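Local atomic coordinates of L-lactate dehydrogenase (Trichomonas vaginalis, PDB entry 4UUL), a protein that catalyses the NAD-dependent interconversion of lactate and pyruvate, and probably, like its malate dehydrogenase relatives, of malate and oxaloacetate. Residues S21-A25 with S26-Y30; L52-E55 with L56-C59; K109-G112 with E113-K117; Q250-K253 with A254-G258. The protein carries 1 engineered substitution. All coordinates share one frame; numbering follows the deposited sequence.

Contact 1 (S21-A25 with S26-Y30); sequences SHWIA and SGELY
Two donors converge on the carbonyl oxygen of Ile24 where helix 15-25 runs out. The backbone N of Gly27 reaches Ile24 O at 3.0 Å, coming from above the carbonyl plane, and a water donates to the same Ile24 O at 2.7 Å while accepting from Tyr30 N, bridging the end of the helix to Tyr30 in the loop. One carbonyl earlier, Ser26 OG donates to Trp23 O over 2.6 Å. A chi1 of 80° tucks that hydroxyl between its own backbone N and carbonyl carbon, folded back over the last turn, while Ser26 N bonds His22 O at 2.9 Å.

In the conformer described, the indole of Trp23 meets Ser26 OG at its edge and runs alongside Glu28, with CD1 of Trp23 3.6 Å from CB of Glu28. A bend at chi2 of Glu28 (63°) then leads its carboxylate away to a salt bridge with Lys253. Ile24 and Leu29 also lie side by side, CG1 of Ile24 4.1 Å from CD2 of Leu29. Trp23 and Ser26 pack on Ser26 and Trp23 of the second subunit, which places this turn in the dimer interface. Gly27 leaves helical geometry with positive phi, which suits glycine, and with its bond to Ile24 O makes a Schellman motif. It closes the first helix of the Rossmann-type NAD-binding domain, the helix that follows the glycine-rich loop.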
loop_
_atom_site.group_PDB
_atom_site.type_symbol
_atom_site.label_atom_id
_atom_site.label_comp_id
_atom_site.label_asym_id
_atom_site.label_seq_id
_atom_site.Cartn_x
_atom_site.Cartn_y
_atom_site.Cartn_z
ATOM N N SER B 21 1.978 2.493 7.013
ATOM C CA SER B 21 1.396 1.790 8.142
ATOM C C SER B 21 0.641 0.550 7.711
ATOM O O SER B 21 0.821 -0.496 8.309
ATOM C CB SER B 21 0.498 2.710 8.970
ATOM O OG SER B 21 -0.589 3.210 8.204
ATOM N N HIS B 22 -0.172 0.663 6.669
ATOM C CA HIS B 22 -0.894 -0.518 6.217
ATOM C C HIS B 22 0.033 -1.601 5.648
ATOM O O HIS B 22 -0.148 -2.789 5.897
ATOM C CB HIS B 22 -1.950 -0.131 5.179
ATOM C CG HIS B 22 -3.203 0.463 5.745
ATOM N ND1 HIS B 22 -3.338 1.793 6.048
ATOM C CD2 HIS B 22 -4.393 -0.113 6.063
ATOM C CE1 HIS B 22 -4.545 2.000 6.556
ATOM N NE2 HIS B 22 -5.192 0.862 6.579
ATOM N N TRP B 23 1.053 -1.167 4.938
ATOM C CA TRP B 23 1.968 -2.090 4.303
ATOM C C TRP B 23 2.715 -2.861 5.374
ATOM O O TRP B 23 2.817 -4.081 5.326
ATOM C CB TRP B 23 2.900 -1.321 3.383
ATOM C CG TRP B 23 3.441 -2.104 2.184
ATOM C CD1 TRP B 23 3.490 -3.455 2.044
ATOM C CD2 TRP B 23 3.934 -1.564 0.943
ATOM N NE1 TRP B 23 4.063 -3.798 0.834
ATOM C CE2 TRP B 23 4.319 -2.653 0.129
ATOM C CE3 TRP B 23 4.087 -0.279 0.451
ATOM C CZ2 TRP B 23 4.832 -2.485 -1.150
ATOM C CZ3 TRP B 23 4.604 -0.116 -0.817
ATOM C CH2 TRP B 23 4.976 -1.206 -1.595
ATOM N N ILE B 24 3.199 -2.158 6.378
ATOM C CA ILE B 24 3.893 -2.809 7.492
ATOM C C ILE B 24 2.940 -3.745 8.262
ATOM O O ILE B 24 3.290 -4.884 8.608
ATOM C CB ILE B 24 4.518 -1.772 8.430
ATOM C CG1 ILE B 24 5.678 -1.073 7.688
ATOM C CG2 ILE B 24 5.069 -2.443 9.698
ATOM C CD1 ILE B 24 6.204 0.123 8.358
ATOM N N ALA B 25 1.723 -3.268 8.526
ATOM C CA ALA B 25 0.756 -4.066 9.274
ATOM C C ALA B 25 0.355 -5.340 8.534
ATOM O O ALA B 25 -0.077 -6.299 9.175
ATOM C CB ALA B 25 -0.455 -3.275 9.617
ATOM N N SER B 26 0.460 -5.325 7.206
ATOM C CA SER B 26 0.148 -6.482 6.393
ATOM C C SER B 26 1.177 -7.579 6.499
ATOM O O SER B 26 0.930 -8.674 5.969
ATOM C CB SER B 26 0.005 -6.070 4.930
ATOM O OG SER B 26 1.264 -5.934 4.298
ATOM N N GLY B 27 2.327 -7.315 7.155
ATOM C CA GLY B 27 3.331 -8.332 7.379
ATOM C C GLY B 27 4.568 -8.231 6.501
ATOM O O GLY B 27 5.486 -9.059 6.610
ATOM N N GLU B 28 4.637 -7.216 5.643
ATOM C CA GLU B 28 5.678 -7.167 4.627
ATOM C C GLU B 28 7.066 -6.847 5.173
ATOM O O GLU B 28 8.055 -7.212 4.550
ATOM C CB GLU B 28 5.321 -6.138 3.568
ATOM C CG GLU B 28 6.482 -5.719 2.667
ATOM C CD GLU B 28 7.042 -6.864 1.839
ATOM O OE1 GLU B 28 6.348 -7.915 1.681
ATOM O OE2 GLU B 28 8.179 -6.680 1.327
ATOM N N LEU B 29 7.152 -6.191 6.318
ATOM C CA LEU B 29 8.460 -5.753 6.823
ATOM C C LEU B 29 9.087 -6.835 7.713
ATOM O O LEU B 29 10.228 -7.210 7.499
ATOM C CB LEU B 29 8.270 -4.473 7.608
ATOM C CG LEU B 29 9.549 -3.891 8.207
ATOM C CD1 LEU B 29 10.598 -3.606 7.158
ATOM C CD2 LEU B 29 9.271 -2.585 8.948
ATOM N N TYR B 30 8.346 -7.325 8.697
ATOM C CA TYR B 30 8.868 -8.199 9.752
ATOM C C TYR B 30 8.458 -9.670 9.584
ATOM O O TYR B 30 8.656 -10.491 10.480
ATOM C CB TYR B 30 8.395 -7.683 11.116
ATOM C CG TYR B 30 9.346 -6.673 11.729
ATOM C CD1 TYR B 30 10.459 -7.081 12.415
ATOM C CD2 TYR B 30 9.089 -5.313 11.629
ATOM C CE1 TYR B 30 11.304 -6.170 13.012
ATOM C CE2 TYR B 30 9.958 -4.385 12.177
ATOM C CZ TYR B 30 11.045 -4.828 12.918
ATOM O OH TYR B 30 11.865 -3.910 13.506
HETATM O O HOH W 1 5.604 -6.279 8.872
#

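Contact 2 (L52-E55 with L56-C59); sequences LTME and LEDC
Leu52 and Leu56, one helical turn apart, cross obliquely: CD1 of Leu52 rests 3.9 Å from CG of Leu56. In the Leu52 conformer described, the two form an apolar patch that packs on His22 of helix 15-25. A chi1 of 158° carries the Leu52 branch away from its backbone N and over to Leu56. The same two residues are joined by the backbone bond from Leu56 N to Leu52 O, 2.9 Å.

The acidic side chains take other directions. Glu57 runs extended back along the helix, its CG 3.2 Å from Thr53 O, and its OE1 goes to Arg228 of the second subunit. Asp58 N bonds Met54 O at 3.0 Å, which brings the carboxylate close to that oxygen too, with CG of Asp58 3.1 Å from Met54 O. This crowding of acceptors is probably eased by Arg228 and Arg161 of the second subunit, both of which bridge to Asp58. Glu55 reaches away from the turn, its carboxylate divided between the Tyr18 hydroxyl and Ser243 of the second subunit. The leucines thus face the domain interior, while Glu57 and Asp58 turn to the second subunit. This is the end of the helix in a Rossmann beta-alpha-beta crossover, between strands 35-40 and 64-70, used here also as a dimer interface.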
loop_
_atom_site.group_PDB
_atom_site.type_symbol
_atom_site.label_atom_id
_atom_site.label_comp_id
_atom_site.label_asym_id
_atom_site.label_seq_id
_atom_site.Cartn_x
_atom_site.Cartn_y
_atom_site.Cartn_z
ATOM N N LEU B 52 -6.921 6.976 10.048
ATOM C CA LEU B 52 -5.935 5.946 9.676
ATOM C C LEU B 52 -6.092 4.729 10.577
ATOM O O LEU B 52 -6.143 3.610 10.114
ATOM C CB LEU B 52 -4.484 6.482 9.694
ATOM C CG LEU B 52 -3.406 5.384 9.858
ATOM C CD1 LEU B 52 -3.423 4.519 8.668
ATOM C CD2 LEU B 52 -2.033 6.039 9.996
ATOM N N THR B 53 -6.138 4.953 11.887
ATOM C CA THR B 53 -6.208 3.818 12.787
ATOM C C THR B 53 -7.497 3.043 12.614
ATOM O O THR B 53 -7.512 1.816 12.774
ATOM C CB THR B 53 -5.958 4.162 14.249
ATOM O OG1 THR B 53 -6.995 4.990 14.741
ATOM C CG2 THR B 53 -4.608 4.851 14.410
ATOM N N MET B 54 -8.580 3.731 12.272
ATOM C CA MET B 54 -9.837 3.021 12.050
ATOM C C MET B 54 -9.690 2.094 10.827
ATOM O O MET B 54 -10.224 0.962 10.820
ATOM C CB MET B 54 -10.906 4.029 11.799
ATOM C CG MET B 54 -11.379 4.745 13.034
ATOM S SD MET B 54 -12.475 6.170 12.670
ATOM C CE MET B 54 -14.052 5.375 12.530
ATOM N N GLU B 55 -9.032 2.550 9.767
ATOM C CA GLU B 55 -8.791 1.675 8.628
ATOM C C GLU B 55 -7.860 0.550 8.946
ATOM O O GLU B 55 -8.106 -0.594 8.484
ATOM C CB GLU B 55 -8.364 2.426 7.379
ATOM C CG GLU B 55 -9.499 3.222 6.780
ATOM C CD GLU B 55 -9.215 3.574 5.350
ATOM O OE1 GLU B 55 -9.273 2.662 4.480
ATOM O OE2 GLU B 55 -8.871 4.752 5.073
ATOM N N LEU B 56 -6.834 0.803 9.754
ATOM C CA LEU B 56 -5.980 -0.308 10.172
ATOM C C LEU B 56 -6.796 -1.364 10.895
ATOM O O LEU B 56 -6.686 -2.556 10.605
ATOM C CB LEU B 56 -4.853 0.174 11.066
ATOM C CG LEU B 56 -3.790 1.070 10.472
ATOM C CD1 LEU B 56 -2.854 1.574 11.581
ATOM C CD2 LEU B 56 -2.956 0.306 9.461
ATOM N N GLU B 57 -7.634 -0.918 11.840
ATOM C CA GLU B 57 -8.533 -1.834 12.543
ATOM C C GLU B 57 -9.381 -2.658 11.592
ATOM O O GLU B 57 -9.509 -3.878 11.750
ATOM C CB GLU B 57 -9.417 -1.041 13.519
ATOM C CG GLU B 57 -8.641 -0.508 14.669
ATOM C CD GLU B 57 -9.431 0.439 15.576
ATOM O OE1 GLU B 57 -10.487 0.936 15.161
ATOM O OE2 GLU B 57 -9.013 0.623 16.739
ATOM N N ASP B 58 -9.930 -1.982 10.601
ATOM C CA ASP B 58 -10.872 -2.574 9.669
ATOM C C ASP B 58 -10.214 -3.495 8.623
ATOM O O ASP B 58 -10.915 -4.101 7.784
ATOM C CB ASP B 58 -11.590 -1.467 8.896
ATOM C CG ASP B 58 -12.595 -0.719 9.743
ATOM O OD1 ASP B 58 -12.801 -1.113 10.926
ATOM O OD2 ASP B 58 -13.239 0.222 9.216
ATOM N N CYS B 59 -8.911 -3.665 8.718
ATOM C CA CYS B 59 -8.233 -4.692 7.923
ATOM C C CYS B 59 -8.143 -6.028 8.677
ATOM O O CYS B 59 -7.784 -7.019 8.060
ATOM C CB CYS B 59 -6.827 -4.223 7.543
ATOM S SG CYS B 59 -6.832 -2.882 6.336
#

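Contact 3 (K109-G112 with E113-K117); sequences KNTG and EYLSK
Lys109 and Glu113 form the looser, watery side of this turn, joined by a salt bridge in which Lys109 NZ stands 2.7 Å from Glu113 OE2. The lysine chain is extended until a bend at chi4 (-59°) tips NZ onto the syn side of that oxygen, only slightly out of the carboxylate plane. The other oxygen, OE1, accepts from two waters. One also donates to Asn110 OD1, at 2.8 Å, and bridges amide and carboxylate, whose planes are 37° apart. The second water donates to the backbone oxygen of Asn110, so the acid is tied to the turn before it by water as well as by charge.

Packing is closer at the carbonyls beneath. Asn110 O accepts from Tyr114 N at 3.0 Å and also sits over one face of the Tyr114 ring, 3.2 Å above its plane and shifted toward the rim. Thr111 O is approached by CG of Leu115 at 3.3 Å, and beyond it CG2 of Thr111 lies alongside CD1 of Leu115 at 4.1 Å. The Thr111 methyl and the leucine point the same way and both residues touch Phe77 of helix 73-77, while Tyr114 packs on Pro73 of that helix. Gly112, buried and in helical conformation, bonds through its carbonyl to Ser116 N, and the Ser116 hydroxyl is taken up by Asn145 N. An i to i+4 salt bridge on one side, and Thr111, Tyr114 and Leu115 packed against helix 73-77 on another, make this an amphipathic crossover helix, joining strands 82-85 and 124-127 of the Rossmann sheet.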
loop_
_atom_site.group_PDB
_atom_site.type_symbol
_atom_site.label_atom_id
_atom_site.label_comp_id
_atom_site.label_asym_id
_atom_site.label_seq_id
_atom_site.Cartn_x
_atom_site.Cartn_y
_atom_site.Cartn_z
ATOM N N LYS B 109 17.281 17.893 15.786
ATOM C CA LYS B 109 17.932 17.881 17.067
ATOM C C LYS B 109 16.974 17.293 18.116
ATOM O O LYS B 109 17.336 16.412 18.917
ATOM C CB LYS B 109 18.343 19.320 17.448
ATOM C CG LYS B 109 18.759 19.493 18.901
ATOM C CD LYS B 109 19.309 20.878 19.199
ATOM C CE LYS B 109 19.743 21.088 20.619
ATOM N NZ LYS B 109 18.663 20.883 21.562
ATOM N N ASN B 110 15.744 17.792 18.150
ATOM C CA ASN B 110 14.762 17.328 19.152
ATOM C C ASN B 110 14.499 15.829 18.963
ATOM O O ASN B 110 14.406 15.075 19.942
ATOM C CB ASN B 110 13.460 18.086 18.991
ATOM C CG ASN B 110 13.573 19.537 19.412
ATOM O OD1 ASN B 110 14.539 19.937 20.021
ATOM N ND2 ASN B 110 12.620 20.335 19.001
ATOM N N THR B 111 14.421 15.402 17.711
ATOM C CA THR B 111 14.107 14.002 17.453
ATOM C C THR B 111 15.274 13.081 17.885
ATOM O O THR B 111 15.074 11.995 18.440
ATOM C CB THR B 111 13.783 13.808 15.982
ATOM O OG1 THR B 111 12.627 14.536 15.641
ATOM C CG2 THR B 111 13.588 12.374 15.647
ATOM N N GLY B 112 16.504 13.519 17.634
ATOM C CA GLY B 112 17.646 12.761 18.100
ATOM C C GLY B 112 17.622 12.601 19.615
ATOM O O GLY B 112 17.939 11.524 20.183
ATOM N N GLU B 113 17.229 13.661 20.306
ATOM C CA GLU B 113 17.141 13.625 21.768
ATOM C C GLU B 113 16.045 12.659 22.233
ATOM O O GLU B 113 16.266 11.866 23.149
ATOM C CB GLU B 113 16.896 15.023 22.271
ATOM C CG GLU B 113 18.145 15.928 22.163
ATOM C CD GLU B 113 17.817 17.389 22.295
ATOM O OE1 GLU B 113 16.634 17.719 22.466
ATOM O OE2 GLU B 113 18.743 18.222 22.239
ATOM N N TYR B 114 14.894 12.641 21.554
ATOM C CA TYR B 114 13.812 11.719 21.924
ATOM C C TYR B 114 14.268 10.266 21.681
ATOM O O TYR B 114 13.981 9.373 22.470
ATOM C CB TYR B 114 12.585 11.986 21.095
ATOM C CG TYR B 114 11.968 13.343 21.215
ATOM C CD1 TYR B 114 11.991 14.047 22.412
ATOM C CD2 TYR B 114 11.334 13.923 20.117
ATOM C CE1 TYR B 114 11.386 15.299 22.535
ATOM C CE2 TYR B 114 10.759 15.168 20.215
ATOM C CZ TYR B 114 10.775 15.849 21.421
ATOM O OH TYR B 114 10.200 17.081 21.550
ATOM N N LEU B 115 14.932 9.999 20.559
ATOM C CA LEU B 115 15.433 8.669 20.281
ATOM C C LEU B 115 16.382 8.173 21.368
ATOM O O LEU B 115 16.287 7.059 21.854
ATOM C CB LEU B 115 16.136 8.622 18.931
ATOM C CG LEU B 115 15.224 8.739 17.714
ATOM C CD1 LEU B 115 15.997 9.204 16.469
ATOM C CD2 LEU B 115 14.614 7.345 17.424
ATOM N N SER B 116 17.350 9.002 21.696
ATOM C CA SER B 116 18.323 8.644 22.694
ATOM C C SER B 116 17.650 8.355 24.032
ATOM O O SER B 116 17.985 7.390 24.722
ATOM C CB SER B 116 19.355 9.738 22.849
ATOM O OG SER B 116 20.292 9.382 23.848
ATOM N N LYS B 117 16.700 9.200 24.410
ATOM C CA LYS B 117 16.052 9.085 25.713
ATOM C C LYS B 117 15.200 7.822 25.813
ATOM O O LYS B 117 15.203 7.169 26.838
ATOM C CB LYS B 117 15.181 10.318 25.953
ATOM C CG LYS B 117 14.590 10.501 27.331
ATOM C CD LYS B 117 14.150 11.945 27.502
ATOM C CE LYS B 117 13.510 12.178 28.869
ATOM N NZ LYS B 117 14.438 11.873 29.999
HETATM O O HOH W 2 14.053 16.800 22.538
HETATM O O HOH W 3 15.804 20.080 22.537
#

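Contact 4 (Q250-K253 with A254-G258)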
loop_
_atom_site.group_PDB
_atom_site.type_symbol
_atom_site.label_atom_id
_atom_site.label_comp_id
_atom_site.label_asym_id
_atom_site.label_seq_id
_atom_site.Cartn_x
_atom_site.Cartn_y
_atom_site.Cartn_z
ATOM N N GLN B 250 11.615 -1.203 1.470
ATOM C CA GLN B 250 12.699 -1.958 0.857
ATOM C C GLN B 250 14.035 -1.739 1.611
ATOM O O GLN B 250 14.755 -2.677 1.964
ATOM C CB GLN B 250 12.842 -1.513 -0.593
ATOM C CG GLN B 250 13.946 -2.212 -1.358
ATOM C CD GLN B 250 13.871 -1.945 -2.830
ATOM O OE1 GLN B 250 13.228 -0.972 -3.287
ATOM N NE2 GLN B 250 14.520 -2.785 -3.605
ATOM N N HIS B 251 14.334 -0.491 1.930
ATOM C CA HIS B 251 15.540 -0.163 2.674
ATOM C C HIS B 251 15.485 -0.757 4.061
ATOM O O HIS B 251 16.431 -1.421 4.503
ATOM C CB HIS B 251 15.658 1.372 2.743
ATOM C CG HIS B 251 16.821 1.904 3.525
ATOM N ND1 HIS B 251 17.686 2.856 3.037
ATOM C CD2 HIS B 251 17.189 1.707 4.827
ATOM C CE1 HIS B 251 18.548 3.187 3.963
ATOM N NE2 HIS B 251 18.266 2.522 5.072
ATOM N N MET B 252 14.392 -0.524 4.792
ATOM C CA MET B 252 14.313 -1.029 6.157
ATOM C C MET B 252 14.370 -2.563 6.198
ATOM O O MET B 252 15.030 -3.122 7.073
ATOM C CB MET B 252 13.081 -0.504 6.865
ATOM C CG MET B 252 13.072 -0.837 8.371
ATOM S SD MET B 252 14.304 0.056 9.331
ATOM C CE MET B 252 13.431 1.628 9.558
ATOM N N LYS B 253 13.681 -3.242 5.289
ATOM C CA LYS B 253 13.700 -4.688 5.295
ATOM C C LYS B 253 15.108 -5.228 5.043
ATOM O O LYS B 253 15.548 -6.187 5.697
ATOM C CB LYS B 253 12.696 -5.196 4.247
ATOM C CG LYS B 253 12.418 -6.692 4.353
ATOM C CD LYS B 253 11.425 -7.131 3.314
ATOM C CE LYS B 253 11.067 -8.585 3.473
ATOM N NZ LYS B 253 9.894 -8.893 2.607
ATOM N N ALA B 254 15.825 -4.600 4.113
ATOM C CA ALA B 254 17.215 -4.970 3.868
ATOM C C ALA B 254 18.079 -4.710 5.123
ATOM O O ALA B 254 18.911 -5.540 5.482
ATOM C CB ALA B 254 17.772 -4.186 2.725
ATOM N N TRP B 255 17.884 -3.568 5.758
ATOM C CA TRP B 255 18.634 -3.202 6.959
ATOM C C TRP B 255 18.398 -4.179 8.095
ATOM O O TRP B 255 19.301 -4.492 8.880
ATOM C CB TRP B 255 18.262 -1.777 7.378
ATOM C CG TRP B 255 19.179 -1.122 8.331
ATOM C CD1 TRP B 255 20.387 -1.561 8.787
ATOM C CD2 TRP B 255 18.958 0.164 8.926
ATOM N NE1 TRP B 255 20.915 -0.617 9.651
ATOM C CE2 TRP B 255 20.083 0.456 9.718
ATOM C CE3 TRP B 255 17.919 1.097 8.848
ATOM C CZ2 TRP B 255 20.198 1.650 10.418
ATOM C CZ3 TRP B 255 18.019 2.286 9.551
ATOM C CH2 TRP B 255 19.167 2.554 10.327
ATOM N N LEU B 256 17.168 -4.669 8.215
ATOM C CA LEU B 256 16.816 -5.542 9.306
ATOM C C LEU B 256 17.353 -6.960 9.108
ATOM O O LEU B 256 17.828 -7.551 10.088
ATOM C CB LEU B 256 15.298 -5.585 9.513
ATOM C CG LEU B 256 14.653 -4.379 10.177
ATOM C CD1 LEU B 256 13.141 -4.390 10.002
ATOM C CD2 LEU B 256 14.996 -4.296 11.644
ATOM N N PHE B 257 17.273 -7.494 7.877
ATOM C CA PHE B 257 17.439 -8.939 7.623
ATOM C C PHE B 257 18.480 -9.297 6.585
ATOM O O PHE B 257 18.779 -10.481 6.400
ATOM C CB PHE B 257 16.100 -9.592 7.254
ATOM C CG PHE B 257 15.030 -9.338 8.270
ATOM C CD1 PHE B 257 15.126 -9.906 9.528
ATOM C CD2 PHE B 257 13.961 -8.508 7.990
ATOM C CE1 PHE B 257 14.193 -9.655 10.485
ATOM C CE2 PHE B 257 12.998 -8.272 8.966
ATOM C CZ PHE B 257 13.127 -8.849 10.195
ATOM N N GLY B 258 19.083 -8.292 5.952
ATOM C CA GLY B 258 20.138 -8.551 4.987
ATOM C C GLY B 258 19.705 -8.460 3.549
ATOM O O GLY B 258 18.528 -8.591 3.227
HETATM O O HOH W 4 16.012 -8.363 3.946
#
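Met252 touches both Trp255 and Leu256, one turn further along helix 242-257. From its CB the chain leaves on the side of the carbonyl carbon, and the next atom makes the first contact: CG of Met252 lies 3.9 Å from CD1 of Leu256. A bend at chi2 (70°) then turns the sulfur to the indole, SD of Met252 coming within 3.8 Å of CE3 of Trp255 in an oblique Met-aromatic contact. At the tip a second bend, at chi3, takes the methyl CE away from that ring; the side chain as a whole also packs on Leu126, Cys82 and Phe84 of the Rossmann sheet.

His251 presents the edge of its imidazole to the same indole carbon, with NE2 of His251 4.1 Å from CE3 of Trp255. The histidine and indole planes stand at 79°, an oblique pairing, and a hydrogen bond with Ser152 OG holds NE2 on that side. The backbone joins the pair as well, Trp255 N bonding His251 O at 2.9 Å.

At the end of the helix Lys253 O is gripped twice, by Phe257 N at 3.1 Å and by a water at 2.8 Å. That water donates as well to Gly258 O and so joins the last turn to the chain leaving it; Gly258 has the positive phi that ends the helix. His251 lies beside Leu154, which contacts NADH in another structure of this protein. The contact thus forms part of the junction where a helix of the C-terminal domain packs against the Rossmann sheet, close to the cofactor site.

In the fold
The four contacts follow one another along the chain. Contacts 1, 2 and 3 belong to the NAD-binding domain, at the end of helix 15-25 and on helices 46-57 and 97-118, which connect strands of its parallel sheet, whereas contact 4 lies on helix 242-257 of the C-terminal domain. Contact 1 is the hub: its centre is 13 Å from those of both contacts 2 and 4. It packs on contact 2 and meets contact 4 by a salt bridge and side-chain packing across the domain boundary, so it links the two domains. Contacts 1 and 2 also share the dimer interface. Contact 3 stands apart, its nearest atoms about 10 Å from contact 4.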